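Local coordinates for FixG-related protein (Vibrio parahaemolyticus, PDB 2R39) that is of unknown function but forms the C-terminal immunoglobulin-like domain of a FixG-related membrane protein, which probably binds 4Fe-4S clusters and takes part in electron transport, at residues A[45-51]-A[65-71]; A[9-15]-A[104-110]; A[31-35]-A[112-116]. All coordinates share one frame; numbering follows the deposited sequence.

From the N terminus, 9-15 comes first, and contact 2 closes only when the chain returns at 104-110, near its far end. Segment 31-35 follows and pairs with 112-116 in contact 3; since the segments of contacts 2 and 3 alternate along the chain, these two loops cross. Contact 1 (45-51 with 65-71) is the most local closure, spanning 13 residues, and lies within both longer loops. It is a strand pairing inside one sheet, whereas contacts 2 and 3 each join strand 106-115 to the opposing sheet. Contacts 1 and 2 touch at one end of the sandwich, through Y49 and A11 among others; contact 3 lies beyond the chain's centre.

Contact 1: A[45-51]-A[65-71]; sequences QVQEYNL and QTIQVEP
With CG anti to its carbonyl carbon (chi1 -49°), Y49 lays its ring beside strand 66-69, while I67 holds CG1 between backbone N and carbonyl carbon (chi1 48°), which brings that methylene within 4.0 Å of Y49 CB. The ring meets V69 with its edge: CE2 lies 3.4 Å from V69 CG2, and I67 CD1 also sits near the ring plane, so the phenol is bordered by two aliphatic side chains rather than stacked on them. Further along, L51 CD1 approaches I67 CD1 at 4.2 Å and extends this apolar face.

The other face is polar. N50 and T66 form a non-hydrogen-bonded pair whose side chains run alongside each other, and T66 OG1 donates to N50 OD1 over 2.8 Å, reaching the amide oxygen from a direction tilted off its carbonyl plane. E48, extended beyond CG, passes the T66 methyl at a slant, and both its CG and its carboxylate (OE2) lie against T66 CG2.

The evidence for regular antiparallel pairing lies in the backbone. Q47 with V69 and Y49 with I67 are hydrogen-bonded pairs, each joined by two bonds; V69 N to Q47 O is the straighter of its pair, at 2.8 Å and 170°. L51 N adds a bond to Q65 O of 2.7 Å, and beyond it a water accepts a hydrogen bond from Q65 NE2 and donates one to L51 O. At the opposite end V46 CG2 sits 3.4 Å from E70 OE1.

Strand 66-69 is the outermost strand of its sheet, and strand 47-54 separates it from strand 92-101. The face carrying Y49, L51, I67 and V69 packs inward: Y49 and L51 touch strands 31-41 and 11-17, and I67 and V69 reach L75 of strand 74-83.

Contact 2: A[9-15]-A[104-110]; sequences DPAGMSV and NEFTIEV
N104 begins the contact loosely, its ND2 lying 4.1 Å from P10 CB; the amide nitrogen has its hydrogen bond elsewhere, to D101. Next in sequence, E105 turns its side chain away from 9-15, and together with F106 it faces D101 in a G1 beta bulge, where the chain enters the strand.

F106 carries the aromatic part of the contact. Its CG stands anti to the backbone N (chi1 178°), which extends the ring toward P10, and the two side chains come from opposite directions. P10 CD lies 3.7 Å from the ring centroid and 3° off its normal, a CH-pi contact placed almost exactly over the centre of one face. P10 CG is displaced toward F106 CD2, at 3.6 Å. The carboxylate of D9 crosses the far end of the ring, with CG 3.5 Å from F106 CZ, and A11 CB reaches F106 CE2.

I108 then inserts CD1 against the opposing backbone: this methyl lies 3.5 Å from G12 C and equally close to M13 N, and it also touches A11 CB and M13 CB. V110 finishes the series. Its CG2 is 3.8 Å from CE of M13, a selenomethionine whose chain bends at chi3, while CG1 meets V15 CG2 at 3.8 Å as the two valines slide past each other.

No hydrogen bond spans the segments: their axes come within 7.4 Å at 15°, and side-chain packing of these edge strands closes the sandwich side. Both are outermost strands: 11-17 is hydrogen-bonded to strand 31-41, and 106-115 to strand 92-101, with M13 also covered by L51 of strand 47-54.

Contact 3: A[31-35]-A[112-116]; sequences VENTY and SRFIK
Two sheets of the immunoglobulin-like sandwich meet here, strand 31-41 from one and the end of strand 106-115 from the other, their axes 7.3 Å apart. The join combines packing of V31 and F114 with hydrogen bonds made by N33 and Y35, whose side chains span the gap. N33 OD1 accepts a hydrogen bond from I115 N at 2.9 Å and 165°, and its ND2 donates to I115 O at 2.9 Å. The amide thus grips both polar backbone atoms of one residue.

A further bond within the segment fixes the amide's rotation: N33 ND2 donates to E32 O at 2.7 Å, with the acceptor lying in the amide plane but the donor standing above the carbonyl plane of E32. OD1 has another partner in R17. This buried amide therefore has two acceptors for its NH2 and two donors for its oxygen.

The F114 ring stacks against the same amide. Amide and ring planes are 20° apart, N33 CG lying over one ring face toward the rim. At the ring edge, in its plane, V31 O comes within 3.1 Å of F114 CZ, and V31 CG1 touches F114 CE2 at 3.7 Å.

With CG anti to the carbonyl carbon (chi1 -53°), the Y35 ring points at 112-116, and its OH donates to R113 O at 2.7 Å; S112 OG borders the same ring near its plane. Y35 also packs edge-to-face on F97.

Apolar packing of opposed sheets is typical of a beta sandwich; here asparagine and tyrosine side chains also hydrogen-bond the facing strand's backbone, closing the sandwich near the C terminus.

Contact 1: A[45-51]-A[65-71]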
loop_
_atom_site.group_PDB
_atom_site.type_symbol
_atom_site.label_atom_id
_atom_site.label_comp_id
_atom_site.label_asym_id
_atom_site.label_seq_id
_atom_site.Cartn_x
_atom_site.Cartn_y
_atom_site.Cartn_z
ATOM N N GLN A 45 -12.362 9.740 17.101
ATOM C CA GLN A 45 -12.182 11.003 16.382
ATOM C C GLN A 45 -11.791 10.714 14.927
ATOM O O GLN A 45 -11.270 9.631 14.631
ATOM C CB GLN A 45 -11.077 11.840 17.036
ATOM C CG GLN A 45 -11.409 12.455 18.399
ATOM C CD GLN A 45 -10.453 13.596 18.761
ATOM O OE1 GLN A 45 -9.283 13.610 18.341
ATOM N NE2 GLN A 45 -10.948 14.558 19.532
ATOM N N VAL A 46 -12.048 11.678 14.038
ATOM C CA VAL A 46 -11.549 11.653 12.650
ATOM C C VAL A 46 -10.020 11.663 12.668
ATOM O O VAL A 46 -9.412 12.382 13.457
ATOM C CB VAL A 46 -12.062 12.887 11.836
ATOM C CG1 VAL A 46 -11.532 12.874 10.384
ATOM C CG2 VAL A 46 -13.570 12.944 11.835
ATOM N N GLN A 47 -9.397 10.856 11.808
ATOM C CA GLN A 47 -7.941 10.803 11.722
ATOM C C GLN A 47 -7.460 10.947 10.269
ATOM O O GLN A 47 -8.226 10.698 9.341
ATOM C CB GLN A 47 -7.417 9.495 12.348
ATOM C CG GLN A 47 -7.925 9.197 13.790
ATOM C CD GLN A 47 -7.380 10.145 14.850
ATOM O OE1 GLN A 47 -6.452 10.916 14.602
ATOM N NE2 GLN A 47 -7.973 10.093 16.051
ATOM N N GLU A 48 -6.197 11.350 10.085
ATOM C CA GLU A 48 -5.568 11.459 8.754
ATOM C C GLU A 48 -4.376 10.536 8.688
ATOM O O GLU A 48 -3.522 10.557 9.571
ATOM C CB GLU A 48 -5.109 12.903 8.399
ATOM C CG GLU A 48 -4.268 12.973 7.064
ATOM C CD GLU A 48 -3.715 14.365 6.673
ATOM O OE1 GLU A 48 -4.517 15.299 6.544
ATOM O OE2 GLU A 48 -2.472 14.499 6.462
ATOM N N TYR A 49 -4.316 9.734 7.634
ATOM C CA TYR A 49 -3.220 8.773 7.447
ATOM C C TYR A 49 -2.474 9.055 6.130
ATOM O O TYR A 49 -3.076 9.524 5.170
ATOM C CB TYR A 49 -3.744 7.322 7.480
ATOM C CG TYR A 49 -4.652 6.997 8.666
ATOM C CD1 TYR A 49 -4.190 7.082 9.973
ATOM C CD2 TYR A 49 -5.971 6.592 8.474
ATOM C CE1 TYR A 49 -5.024 6.774 11.068
ATOM C CE2 TYR A 49 -6.806 6.271 9.564
ATOM C CZ TYR A 49 -6.325 6.370 10.856
ATOM O OH TYR A 49 -7.149 6.077 11.941
ATOM N N ASN A 50 -1.166 8.808 6.109
ATOM C CA ASN A 50 -0.423 8.747 4.854
ATOM C C ASN A 50 -0.163 7.266 4.586
ATOM O O ASN A 50 0.067 6.484 5.528
ATOM C CB ASN A 50 0.942 9.430 4.942
ATOM C CG ASN A 50 0.896 10.971 4.800
ATOM O OD1 ASN A 50 -0.038 11.576 4.265
ATOM N ND2 ASN A 50 1.976 11.602 5.254
ATOM N N LEU A 51 -0.148 6.909 3.308
ATOM C CA LEU A 51 0.110 5.545 2.870
ATOM C C LEU A 51 1.321 5.590 1.974
ATOM O O LEU A 51 1.437 6.463 1.105
ATOM C CB LEU A 51 -1.089 4.949 2.136
ATOM C CG LEU A 51 -2.444 5.062 2.856
ATOM C CD1 LEU A 51 -3.558 4.813 1.881
ATOM C CD2 LEU A 51 -2.567 4.106 4.073
ATOM N N GLN A 65 -3.097 8.181 -1.321
ATOM C CA GLN A 65 -1.851 8.411 -0.623
ATOM C C GLN A 65 -2.090 9.003 0.779
ATOM O O GLN A 65 -1.384 8.675 1.731
ATOM C CB GLN A 65 -0.987 9.383 -1.445
ATOM C CG GLN A 65 0.369 9.587 -0.866
ATOM C CD GLN A 65 1.294 10.350 -1.774
ATOM O OE1 GLN A 65 1.196 11.577 -1.911
ATOM N NE2 GLN A 65 2.235 9.631 -2.370
ATOM N N THR A 66 -3.040 9.924 0.874
ATOM C CA THR A 66 -3.357 10.595 2.119
ATOM C C THR A 66 -4.872 10.545 2.232
ATOM O O THR A 66 -5.569 10.902 1.279
ATOM C CB THR A 66 -2.869 12.072 2.088
ATOM O OG1 THR A 66 -1.442 12.100 1.950
ATOM C CG2 THR A 66 -3.235 12.797 3.367
ATOM N N ILE A 67 -5.381 10.135 3.388
ATOM C CA ILE A 67 -6.826 9.934 3.574
ATOM C C ILE A 67 -7.332 10.472 4.908
ATOM O O ILE A 67 -6.580 10.516 5.879
ATOM C CB ILE A 67 -7.213 8.424 3.475
ATOM C CG1 ILE A 67 -6.280 7.570 4.350
ATOM C CG2 ILE A 67 -7.138 7.938 2.042
ATOM C CD1 ILE A 67 -6.644 6.108 4.435
ATOM N N GLN A 68 -8.598 10.900 4.939
ATOM C CA GLN A 68 -9.297 11.230 6.180
ATOM C C GLN A 68 -10.296 10.115 6.494
ATOM O O GLN A 68 -11.130 9.763 5.649
ATOM C CB GLN A 68 -10.065 12.559 6.047
ATOM C CG GLN A 68 -9.258 13.799 6.362
ATOM C CD GLN A 68 -10.096 15.060 6.336
ATOM O OE1 GLN A 68 -11.330 15.024 6.501
ATOM N NE2 GLN A 68 -9.435 16.196 6.139
ATOM N N VAL A 69 -10.209 9.559 7.701
ATOM C CA VAL A 69 -11.025 8.401 8.086
ATOM C C VAL A 69 -11.869 8.705 9.328
ATOM O O VAL A 69 -11.350 9.188 10.333
ATOM C CB VAL A 69 -10.139 7.150 8.328
ATOM C CG1 VAL A 69 -10.991 5.885 8.495
ATOM C CG2 VAL A 69 -9.158 6.969 7.184
ATOM N N GLU A 70 -13.171 8.424 9.241
ATOM C CA GLU A 70 -14.120 8.712 10.324
ATOM C C GLU A 70 -14.019 7.671 11.443
ATOM O O GLU A 70 -13.519 6.571 11.212
ATOM C CB GLU A 70 -15.556 8.775 9.776
ATOM C CG GLU A 70 -15.847 9.964 8.849
ATOM C CD GLU A 70 -15.932 11.291 9.584
ATOM O OE1 GLU A 70 -16.299 11.302 10.777
ATOM O OE2 GLU A 70 -15.649 12.336 8.962
ATOM N N PRO A 71 -14.476 8.016 12.670
ATOM C CA PRO A 71 -14.444 7.044 13.776
ATOM C C PRO A 71 -15.103 5.713 13.406
ATOM O O PRO A 71 -16.261 5.695 12.961
ATOM C CB PRO A 71 -15.232 7.743 14.886
ATOM C CG PRO A 71 -15.143 9.173 14.586
ATOM C CD PRO A 71 -14.988 9.327 13.101
HETATM O O HOH W 1 2.438 6.886 -1.376
#

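Contact 2: A[9-15]-A[104-110]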
loop_
_atom_site.group_PDB
_atom_site.type_symbol
_atom_site.label_atom_id
_atom_site.label_comp_id
_atom_site.label_asym_id
_atom_site.label_seq_id
_atom_site.Cartn_x
_atom_site.Cartn_y
_atom_site.Cartn_z
ATOM N N ASP A 9 -4.481 -0.817 19.118
ATOM C CA ASP A 9 -4.001 0.109 18.096
ATOM C C ASP A 9 -5.074 1.121 17.744
ATOM O O ASP A 9 -6.257 0.755 17.678
ATOM C CB ASP A 9 -3.615 -0.650 16.833
ATOM C CG ASP A 9 -2.365 -1.494 17.003
ATOM O OD1 ASP A 9 -1.639 -1.348 18.014
ATOM O OD2 ASP A 9 -2.112 -2.306 16.098
ATOM N N PRO A 10 -4.673 2.400 17.541
ATOM C CA PRO A 10 -5.602 3.456 17.117
ATOM C C PRO A 10 -6.073 3.299 15.674
ATOM O O PRO A 10 -7.098 3.859 15.285
ATOM C CB PRO A 10 -4.775 4.739 17.277
ATOM C CG PRO A 10 -3.366 4.304 17.148
ATOM C CD PRO A 10 -3.313 2.928 17.762
ATOM N N ALA A 11 -5.325 2.535 14.890
ATOM C CA ALA A 11 -5.656 2.306 13.492
ATOM C C ALA A 11 -5.352 0.872 13.143
ATOM O O ALA A 11 -4.589 0.205 13.847
ATOM C CB ALA A 11 -4.848 3.251 12.575
ATOM N N GLY A 12 -5.932 0.411 12.044
ATOM C CA GLY A 12 -5.597 -0.907 11.504
ATOM C C GLY A 12 -5.389 -0.799 10.008
ATOM O O GLY A 12 -5.947 0.082 9.361
HETATM N N MSE A 13 -4.559 -1.676 9.462
HETATM C CA MSE A 13 -4.461 -1.812 8.029
HETATM C C MSE A 13 -4.148 -3.246 7.685
HETATM O O MSE A 13 -3.334 -3.876 8.335
HETATM C CB MSE A 13 -3.383 -0.896 7.430
HETATM C CG MSE A 13 -3.246 -1.074 5.914
HETATM SE SE MSE A 13 -2.005 0.146 5.059
HETATM C CE MSE A 13 -0.356 -0.457 5.949
ATOM N N SER A 14 -4.804 -3.742 6.654
ATOM C CA SER A 14 -4.432 -5.009 6.064
ATOM C C SER A 14 -4.298 -4.806 4.569
ATOM O O SER A 14 -4.720 -3.781 4.022
ATOM C CB SER A 14 -5.424 -6.130 6.432
ATOM O OG SER A 14 -6.726 -5.829 5.988
ATOM N N VAL A 15 -3.641 -5.757 3.928
ATOM C CA VAL A 15 -3.300 -5.658 2.518
ATOM C C VAL A 15 -3.645 -6.974 1.860
ATOM O O VAL A 15 -3.318 -8.028 2.394
ATOM C CB VAL A 15 -1.790 -5.394 2.325
ATOM C CG1 VAL A 15 -1.386 -5.523 0.836
ATOM C CG2 VAL A 15 -1.422 -4.008 2.865
ATOM N N ASN A 104 -1.546 10.413 16.233
ATOM C CA ASN A 104 -1.388 9.443 17.315
ATOM C C ASN A 104 0.035 8.897 17.348
ATOM O O ASN A 104 0.328 7.964 18.112
ATOM C CB ASN A 104 -2.398 8.290 17.179
ATOM C CG ASN A 104 -3.846 8.745 17.364
ATOM O OD1 ASN A 104 -4.254 9.141 18.460
ATOM N ND2 ASN A 104 -4.630 8.674 16.291
ATOM N N GLU A 105 0.908 9.469 16.509
ATOM C CA GLU A 105 2.322 9.063 16.416
ATOM C C GLU A 105 2.428 7.527 16.304
ATOM O O GLU A 105 2.995 6.846 17.169
ATOM C CB GLU A 105 3.122 9.643 17.608
ATOM C CG GLU A 105 4.658 9.482 17.545
ATOM C CD GLU A 105 5.334 10.272 16.413
ATOM O OE1 GLU A 105 4.823 11.355 16.019
ATOM O OE2 GLU A 105 6.395 9.808 15.931
ATOM N N PHE A 106 1.866 7.000 15.219
ATOM C CA PHE A 106 1.610 5.577 15.076
ATOM C C PHE A 106 1.824 5.178 13.618
ATOM O O PHE A 106 1.427 5.899 12.697
ATOM C CB PHE A 106 0.169 5.266 15.531
ATOM C CG PHE A 106 -0.233 3.820 15.381
ATOM C CD1 PHE A 106 0.288 2.840 16.230
ATOM C CD2 PHE A 106 -1.159 3.442 14.414
ATOM C CE1 PHE A 106 -0.084 1.488 16.093
ATOM C CE2 PHE A 106 -1.542 2.111 14.271
ATOM C CZ PHE A 106 -0.995 1.123 15.110
ATOM N N THR A 107 2.494 4.050 13.402
ATOM C CA THR A 107 2.577 3.493 12.053
ATOM C C THR A 107 2.162 2.033 12.109
ATOM O O THR A 107 2.311 1.386 13.142
ATOM C CB THR A 107 3.993 3.610 11.442
ATOM O OG1 THR A 107 4.901 2.812 12.213
ATOM C CG2 THR A 107 4.475 5.051 11.432
ATOM N N ILE A 108 1.598 1.534 11.016
ATOM C CA ILE A 108 1.416 0.100 10.842
ATOM C C ILE A 108 2.187 -0.244 9.594
ATOM O O ILE A 108 2.085 0.463 8.601
ATOM C CB ILE A 108 -0.049 -0.307 10.552
ATOM C CG1 ILE A 108 -1.013 0.322 11.542
ATOM C CG2 ILE A 108 -0.207 -1.851 10.560
ATOM C CD1 ILE A 108 -2.335 0.580 10.936
ATOM N N GLU A 109 2.932 -1.340 9.643
ATOM C CA GLU A 109 3.649 -1.846 8.481
ATOM C C GLU A 109 3.043 -3.183 8.138
ATOM O O GLU A 109 2.833 -4.017 9.023
ATOM C CB GLU A 109 5.143 -2.034 8.769
ATOM C CG GLU A 109 5.911 -0.748 9.105
ATOM C CD GLU A 109 5.638 -0.258 10.510
ATOM O OE1 GLU A 109 5.405 -1.096 11.416
ATOM O OE2 GLU A 109 5.646 0.970 10.723
ATOM N N VAL A 110 2.765 -3.392 6.857
ATOM C CA VAL A 110 2.278 -4.692 6.393
ATOM C C VAL A 110 3.164 -5.125 5.232
ATOM O O VAL A 110 3.286 -4.411 4.224
ATOM C CB VAL A 110 0.780 -4.626 5.956
ATOM C CG1 VAL A 110 0.268 -6.019 5.574
ATOM C CG2 VAL A 110 -0.091 -4.055 7.087
#

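Contact 3: A[31-35]-A[112-116]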
loop_
_atom_site.group_PDB
_atom_site.type_symbol
_atom_site.label_atom_id
_atom_site.label_comp_id
_atom_site.label_asym_id
_atom_site.label_seq_id
_atom_site.Cartn_x
_atom_site.Cartn_y
_atom_site.Cartn_z
ATOM N N VAL A 31 6.169 -2.467 -15.224
ATOM C CA VAL A 31 5.364 -3.605 -14.818
ATOM C C VAL A 31 4.506 -3.196 -13.609
ATOM O O VAL A 31 4.973 -2.501 -12.705
ATOM C CB VAL A 31 6.209 -4.927 -14.627
ATOM C CG1 VAL A 31 7.281 -4.774 -13.570
ATOM C CG2 VAL A 31 5.303 -6.121 -14.333
ATOM N N GLU A 32 3.251 -3.619 -13.614
ATOM C CA GLU A 32 2.301 -3.228 -12.591
ATOM C C GLU A 32 1.961 -4.398 -11.678
ATOM O O GLU A 32 2.005 -5.550 -12.120
ATOM C CB GLU A 32 1.035 -2.733 -13.282
ATOM C CG GLU A 32 0.146 -1.910 -12.398
ATOM C CD GLU A 32 -0.888 -1.159 -13.177
ATOM O OE1 GLU A 32 -1.677 -1.825 -13.883
ATOM O OE2 GLU A 32 -0.909 0.095 -13.064
ATOM N N ASN A 33 1.665 -4.104 -10.408
ATOM C CA ASN A 33 1.012 -5.056 -9.496
ATOM C C ASN A 33 -0.148 -4.343 -8.846
ATOM O O ASN A 33 -0.008 -3.177 -8.486
ATOM C CB ASN A 33 1.948 -5.507 -8.355
ATOM C CG ASN A 33 2.844 -6.681 -8.724
ATOM O OD1 ASN A 33 3.385 -7.353 -7.842
ATOM N ND2 ASN A 33 3.039 -6.908 -10.009
ATOM N N THR A 34 -1.270 -5.032 -8.659
ATOM C CA THR A 34 -2.436 -4.439 -7.988
ATOM C C THR A 34 -2.646 -4.970 -6.566
ATOM O O THR A 34 -2.341 -6.135 -6.258
ATOM C CB THR A 34 -3.741 -4.632 -8.783
ATOM O OG1 THR A 34 -3.981 -6.031 -8.976
ATOM C CG2 THR A 34 -3.678 -3.919 -10.134
ATOM N N TYR A 35 -3.187 -4.092 -5.722
ATOM C CA TYR A 35 -3.380 -4.321 -4.294
ATOM C C TYR A 35 -4.693 -3.705 -3.828
ATOM O O TYR A 35 -5.195 -2.759 -4.444
ATOM C CB TYR A 35 -2.253 -3.661 -3.484
ATOM C CG TYR A 35 -0.858 -4.037 -3.928
ATOM C CD1 TYR A 35 -0.191 -5.112 -3.350
ATOM C CD2 TYR A 35 -0.207 -3.318 -4.937
ATOM C CE1 TYR A 35 1.112 -5.464 -3.766
ATOM C CE2 TYR A 35 1.077 -3.666 -5.360
ATOM C CZ TYR A 35 1.727 -4.736 -4.772
ATOM O OH TYR A 35 3.000 -5.065 -5.182
ATOM N N SER A 112 4.365 -7.141 1.955
ATOM C CA SER A 112 3.724 -7.721 0.781
ATOM C C SER A 112 4.809 -8.010 -0.259
ATOM O O SER A 112 5.986 -8.085 0.077
ATOM C CB SER A 112 2.661 -6.744 0.244
ATOM O OG SER A 112 1.958 -7.290 -0.860
ATOM N N ARG A 113 4.429 -8.137 -1.523
ATOM C CA ARG A 113 5.409 -8.506 -2.550
ATOM C C ARG A 113 5.202 -7.678 -3.798
ATOM O O ARG A 113 4.079 -7.324 -4.088
ATOM C CB ARG A 113 5.242 -9.979 -2.923
ATOM C CG ARG A 113 5.515 -10.997 -1.784
ATOM C CD ARG A 113 6.997 -11.094 -1.422
ATOM N NE ARG A 113 7.222 -12.103 -0.381
ATOM C CZ ARG A 113 7.273 -11.849 0.915
ATOM N NH1 ARG A 113 7.088 -10.606 1.355
ATOM N NH2 ARG A 113 7.446 -12.853 1.765
ATOM N N PHE A 114 6.285 -7.363 -4.519
ATOM C CA PHE A 114 6.156 -6.861 -5.889
ATOM C C PHE A 114 6.813 -7.900 -6.775
ATOM O O PHE A 114 7.983 -8.248 -6.570
ATOM C CB PHE A 114 6.813 -5.483 -6.124
ATOM C CG PHE A 114 6.514 -4.919 -7.512
ATOM C CD1 PHE A 114 5.396 -4.116 -7.726
ATOM C CD2 PHE A 114 7.303 -5.266 -8.616
ATOM C CE1 PHE A 114 5.097 -3.631 -9.012
ATOM C CE2 PHE A 114 7.005 -4.782 -9.893
ATOM C CZ PHE A 114 5.906 -3.983 -10.089
ATOM N N ILE A 115 6.060 -8.390 -7.753
ATOM C CA ILE A 115 6.492 -9.526 -8.563
ATOM C C ILE A 115 6.348 -9.204 -10.048
ATOM O O ILE A 115 5.289 -8.743 -10.500
ATOM C CB ILE A 115 5.734 -10.829 -8.161
ATOM C CG1 ILE A 115 5.825 -11.049 -6.638
ATOM C CG2 ILE A 115 6.284 -12.079 -8.912
ATOM C CD1 ILE A 115 4.982 -12.219 -6.120
ATOM N N LYS A 116 7.442 -9.427 -10.782
ATOM C CA LYS A 116 7.491 -9.271 -12.235
ATOM C C LYS A 116 7.023 -10.541 -12.939
ATOM O O LYS A 116 6.935 -11.602 -12.330
ATOM C CB LYS A 116 8.917 -8.910 -12.668
ATOM C CG LYS A 116 9.087 -8.528 -14.159
ATOM C CD LYS A 116 10.497 -7.979 -14.406
ATOM C CE LYS A 116 11.543 -8.558 -13.414
ATOM N NZ LYS A 116 12.857 -7.835 -13.495
#